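Local coordinates for 389aa long hypothetical nucleolar protein (Pyrococcus horikoshii, PDB 5ZVE) that methylates the C5 position of cytosine 72 in several tRNAs, using S-adenosyl-L-methionine as the methyl donor, at residues G52-K55 against K60-R63; P65-G70 against T189-E194. All coordinates share one frame; numbering follows the deposited sequence.

Overall arrangement
Contact 1 and contact 2 lie about 19 Å apart between centres and follow one another along the chain. Contact 1 (G52-K55 against K60-R63) is local: a helix end packs on the chain that leads into an edge strand of the ferredoxin-like part. Contact 2 (P65-G70 against T189-E194) starts just after it, in the loop that joins this strand to strand 70-74. It reaches across 118 residues, with the PUA range among them, to a helix of the methyltransferase part. Contact 1 is away from the annotated sites. In contact 2 the side chain of R191 is about 10 Å from that of K211, which binds S-adenosyl-L-methionine, and about 13 Å from the bound S-adenosyl-L-homocysteine.

Contact 1 (G52-K55 against K60-R63); sequences GELK and KPLR
L54 and P61 make the apolar centre of this contact. The leucine points from the helix toward the proline, and the proline ring points back. Their side chains cross at a slant. L54 CB lies 4.0 Å from P61 CG. One methyl reaches further along the ring, and L54 CD1 is 4.0 Å from P61 CB. The proline thus meets both the root of the leucine and one of its branches. The backbone sets L54 CB against the ring. CG lies opposite the carbonyl carbon (chi1 -64°), and with chi2 this brings CD1 to P61 CB. No hydrogen bond joins the two segments, so van der Waals packing carries the contact.

K55 borders the pair on its exposed side. Its aliphatic stem, not its ammonium group, meets the ring, with K55 CG 4.3 Å from P61 CD. The rest of the chain is extended and leads away from the ring. Its end comes into the neighbourhood of R63, where K55 NZ is 5.2 Å from R63 NH2. These are like charges that do not touch, and the arginine has an acidic partner in E48, which forms a salt bridge with it.

Both apolar residues are buried. I51 and F73 also touch P61, and L59 and L171 also touch L54. L62 pairs through its backbone with Y72 of strand 70-74. The contact therefore packs the last turn of helix 47-56 on the chain that leads into edge strand 62-63, within the ferredoxin-like domain of RsmB/NOP family methyltransferases.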
loop_
_atom_site.group_PDB
_atom_site.type_symbol
_atom_site.label_atom_id
_atom_site.label_comp_id
_atom_site.label_asym_id
_atom_site.label_seq_id
_atom_site.Cartn_x
_atom_site.Cartn_y
_atom_site.Cartn_z
ATOM N N GLY A 52 22.173 -10.809 2.482
ATOM C CA GLY A 52 23.169 -11.566 1.744
ATOM C C GLY A 52 22.623 -12.089 0.426
ATOM O O GLY A 52 23.301 -12.027 -0.599
ATOM N N GLU A 53 21.390 -12.594 0.452
ATOM C CA GLU A 53 20.742 -13.129 -0.744
ATOM C C GLU A 53 20.430 -12.038 -1.761
ATOM O O GLU A 53 20.573 -12.244 -2.965
ATOM C CB GLU A 53 19.457 -13.881 -0.380
ATOM C CG GLU A 53 19.700 -15.177 0.371
ATOM C CD GLU A 53 20.575 -16.139 -0.414
ATOM O OE1 GLU A 53 20.463 -16.172 -1.659
ATOM O OE2 GLU A 53 21.388 -16.852 0.214
ATOM N N LEU A 54 20.000 -10.880 -1.271
ATOM C CA LEU A 54 19.659 -9.768 -2.149
ATOM C C LEU A 54 20.898 -9.104 -2.744
ATOM O O LEU A 54 20.864 -8.603 -3.869
ATOM C CB LEU A 54 18.820 -8.735 -1.394
ATOM C CG LEU A 54 17.453 -9.225 -0.905
ATOM C CD1 LEU A 54 16.790 -8.192 -0.004
ATOM C CD2 LEU A 54 16.558 -9.561 -2.090
ATOM N N LYS A 55 21.991 -9.081 -1.989
ATOM C CA LYS A 55 23.237 -8.537 -2.512
ATOM C C LYS A 55 23.760 -9.420 -3.637
ATOM O O LYS A 55 24.302 -8.920 -4.623
ATOM C CB LYS A 55 24.281 -8.386 -1.407
ATOM C CG LYS A 55 24.096 -7.117 -0.594
ATOM C CD LYS A 55 25.021 -7.070 0.607
ATOM C CE LYS A 55 24.961 -5.710 1.287
ATOM N NZ LYS A 55 25.709 -5.694 2.576
ATOM N N LYS A 60 20.638 -3.443 -3.519
ATOM C CA LYS A 60 21.251 -2.687 -2.429
ATOM C C LYS A 60 20.268 -2.428 -1.286
ATOM O O LYS A 60 19.867 -1.289 -1.043
ATOM C CB LYS A 60 21.821 -1.369 -2.952
ATOM C CG LYS A 60 22.994 -1.565 -3.907
ATOM C CD LYS A 60 23.502 -0.247 -4.464
ATOM C CE LYS A 60 24.763 -0.464 -5.289
ATOM N NZ LYS A 60 25.294 0.805 -5.858
ATOM N N PRO A 61 19.887 -3.488 -0.565
ATOM C CA PRO A 61 18.917 -3.290 0.512
ATOM C C PRO A 61 19.534 -2.512 1.663
ATOM O O PRO A 61 20.721 -2.670 1.939
ATOM C CB PRO A 61 18.570 -4.718 0.929
ATOM C CG PRO A 61 19.843 -5.468 0.684
ATOM C CD PRO A 61 20.472 -4.841 -0.542
ATOM N N LEU A 62 18.744 -1.664 2.308
ATOM C CA LEU A 62 19.216 -0.943 3.480
ATOM C C LEU A 62 18.355 -1.301 4.684
ATOM O O LEU A 62 17.162 -1.579 4.539
ATOM C CB LEU A 62 19.198 0.565 3.226
ATOM C CG LEU A 62 20.012 1.050 2.030
ATOM C CD1 LEU A 62 19.844 2.542 1.843
ATOM C CD2 LEU A 62 21.482 0.700 2.233
ATOM N N ARG A 63 18.959 -1.284 5.869
ATOM C CA ARG A 63 18.275 -1.714 7.089
ATOM C C ARG A 63 17.507 -0.575 7.759
ATOM O O ARG A 63 17.947 0.571 7.763
ATOM C CB ARG A 63 19.283 -2.306 8.077
ATOM C CG ARG A 63 19.703 -3.736 7.758
ATOM C CD ARG A 63 20.921 -4.145 8.566
ATOM N NE ARG A 63 22.116 -3.489 8.060
ATOM C CZ ARG A 63 23.096 -4.102 7.410
ATOM N NH1 ARG A 63 23.057 -5.409 7.206
ATOM N NH2 ARG A 63 24.129 -3.400 6.984
#

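Contact 2 (P65-G70 against T189-E194); sequences PYLPEG and TARVLE
E69 and R191 form a two-pronged salt bridge between the ferredoxin-like part and the class I, Rossmann-like methyltransferase part. R191 grips the carboxylate side-on, using NE and one terminal nitrogen. R191 NE donates to E69 OE2 at 2.8 Å, and this oxygen uses its syn lone pair. R191 NH2 donates to E69 OE1 at 3.0 Å, also on the syn side but 33° out of the carboxylate plane. Neither bond is straight, and the two flat groups are turned 59° against each other. The pair is twisted rather than coplanar.

Two apolar neighbours border the arginine. L67 CD2 touches R191 CG at 3.8 Å; the two chains lie alongside and run opposite ways. P68 CG lies 3.3 Å from R191 NH2, obliquely to the guanidinium.

The glutamate stands in a type I turn from L67 to G70, closed by the bond from G70 N to L67 O (2.7 Å). There, chi1 of 65° sets CG on the side flanked by both N and C, and a bend at chi2 brings the carboxylate round to the arginine. R191 is bent at chi2 as well. It comes from the last turn of helix 184-193, and L218 and I349 touch its side chain.

H214 of helix 210-218 holds the carboxylate from the methyltransferase side. The first residues of that helix, G210 and K211, belong to the S-adenosyl-L-methionine-binding run A205 to K211. E69 OE2 is therefore shared: it accepts one hydrogen bond from R191 NE and has a second with H214 NE2.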
loop_
_atom_site.group_PDB
_atom_site.type_symbol
_atom_site.label_atom_id
_atom_site.label_comp_id
_atom_site.label_asym_id
_atom_site.label_seq_id
_atom_site.Cartn_x
_atom_site.Cartn_y
_atom_site.Cartn_z
ATOM N N PRO A 65 16.455 1.112 11.230
ATOM C CA PRO A 65 16.841 1.144 12.644
ATOM C C PRO A 65 15.635 1.108 13.586
ATOM O O PRO A 65 15.809 1.005 14.799
ATOM C CB PRO A 65 17.600 2.467 12.765
ATOM C CG PRO A 65 16.974 3.342 11.729
ATOM C CD PRO A 65 16.590 2.434 10.588
ATOM N N TYR A 66 14.432 1.196 13.031
ATOM C CA TYR A 66 13.208 1.170 13.830
ATOM C C TYR A 66 12.483 -0.177 13.749
ATOM O O TYR A 66 11.874 -0.627 14.717
ATOM C CB TYR A 66 12.261 2.279 13.389
ATOM C CG TYR A 66 12.699 3.679 13.751
ATOM C CD1 TYR A 66 12.777 4.079 15.080
ATOM C CD2 TYR A 66 12.980 4.620 12.766
ATOM C CE1 TYR A 66 13.158 5.365 15.421
ATOM C CE2 TYR A 66 13.359 5.911 13.098
ATOM C CZ TYR A 66 13.443 6.276 14.426
ATOM O OH TYR A 66 13.814 7.555 14.776
ATOM N N LEU A 67 12.543 -0.807 12.584
ATOM C CA LEU A 67 11.930 -2.115 12.385
ATOM C C LEU A 67 12.987 -3.153 12.044
ATOM O O LEU A 67 13.489 -3.177 10.917
ATOM C CB LEU A 67 10.886 -2.071 11.269
ATOM C CG LEU A 67 9.590 -1.296 11.486
ATOM C CD1 LEU A 67 8.868 -1.237 10.177
ATOM C CD2 LEU A 67 8.728 -1.979 12.524
ATOM N N PRO A 68 13.332 -4.012 13.015
ATOM C CA PRO A 68 14.308 -5.082 12.779
ATOM C C PRO A 68 13.909 -6.002 11.621
ATOM O O PRO A 68 14.764 -6.699 11.084
ATOM C CB PRO A 68 14.337 -5.849 14.113
ATOM C CG PRO A 68 13.161 -5.365 14.888
ATOM C CD PRO A 68 12.858 -3.987 14.409
ATOM N N GLU A 69 12.639 -5.999 11.233
ATOM C CA GLU A 69 12.227 -6.791 10.080
ATOM C C GLU A 69 12.119 -5.936 8.817
ATOM O O GLU A 69 11.642 -6.407 7.782
ATOM C CB GLU A 69 10.894 -7.499 10.353
ATOM C CG GLU A 69 9.697 -6.571 10.548
ATOM C CD GLU A 69 9.525 -6.129 11.989
ATOM O OE1 GLU A 69 10.468 -5.530 12.552
ATOM O OE2 GLU A 69 8.442 -6.380 12.557
ATOM N N GLY A 70 12.562 -4.684 8.889
ATOM C CA GLY A 70 12.437 -3.782 7.756
ATOM C C GLY A 70 13.679 -3.621 6.889
ATOM O O GLY A 70 14.771 -3.370 7.393
ATOM N N THR A 189 2.019 -0.611 11.802
ATOM C CA THR A 189 0.662 -0.947 12.232
ATOM C C THR A 189 0.603 -2.273 12.999
ATOM O O THR A 189 0.082 -2.325 14.112
ATOM C CB THR A 189 -0.304 -1.022 11.026
ATOM O OG1 THR A 189 -0.387 0.262 10.393
ATOM C CG2 THR A 189 -1.692 -1.454 11.473
ATOM N N ALA A 190 1.150 -3.335 12.414
ATOM C CA ALA A 190 1.129 -4.651 13.054
ATOM C C ALA A 190 1.937 -4.661 14.350
ATOM O O ALA A 190 1.559 -5.311 15.324
ATOM C CB ALA A 190 1.650 -5.713 12.100
ATOM N N ARG A 191 3.055 -3.945 14.354
ATOM C CA ARG A 191 3.865 -3.805 15.561
ATOM C C ARG A 191 3.092 -3.118 16.686
ATOM O O ARG A 191 3.085 -3.580 17.828
ATOM C CB ARG A 191 5.142 -3.025 15.250
ATOM C CG ARG A 191 6.234 -3.866 14.622
ATOM C CD ARG A 191 7.034 -4.576 15.704
ATOM N NE ARG A 191 8.174 -5.299 15.151
ATOM C CZ ARG A 191 9.076 -5.935 15.886
ATOM N NH1 ARG A 191 8.976 -5.931 17.209
ATOM N NH2 ARG A 191 10.079 -6.570 15.301
ATOM N N VAL A 192 2.443 -2.012 16.346
ATOM C CA VAL A 192 1.701 -1.207 17.306
ATOM C C VAL A 192 0.527 -1.991 17.910
ATOM O O VAL A 192 0.065 -1.691 19.008
ATOM C CB VAL A 192 1.219 0.105 16.626
ATOM C CG1 VAL A 192 0.164 0.826 17.446
ATOM C CG2 VAL A 192 2.417 1.012 16.336
ATOM N N LEU A 193 0.099 -3.041 17.219
ATOM C CA LEU A 193 -0.942 -3.921 17.736
ATOM C C LEU A 193 -0.426 -4.781 18.888
ATOM O O LEU A 193 -1.193 -5.173 19.771
ATOM C CB LEU A 193 -1.489 -4.820 16.626
ATOM C CG LEU A 193 -2.664 -5.709 17.043
ATOM C CD1 LEU A 193 -3.845 -4.865 17.507
ATOM C CD2 LEU A 193 -3.090 -6.636 15.915
ATOM N N GLU A 194 0.878 -5.050 18.873
ATOM C CA GLU A 194 1.535 -5.892 19.874
ATOM C C GLU A 194 0.804 -7.215 20.108
ATOM O O GLU A 194 0.365 -7.489 21.224
ATOM C CB GLU A 194 1.667 -5.147 21.205
ATOM C CG GLU A 194 2.434 -3.837 21.136
ATOM C CD GLU A 194 2.590 -3.192 22.507
ATOM O OE1 GLU A 194 2.422 -3.900 23.522
ATOM O OE2 GLU A 194 2.882 -1.980 22.573
#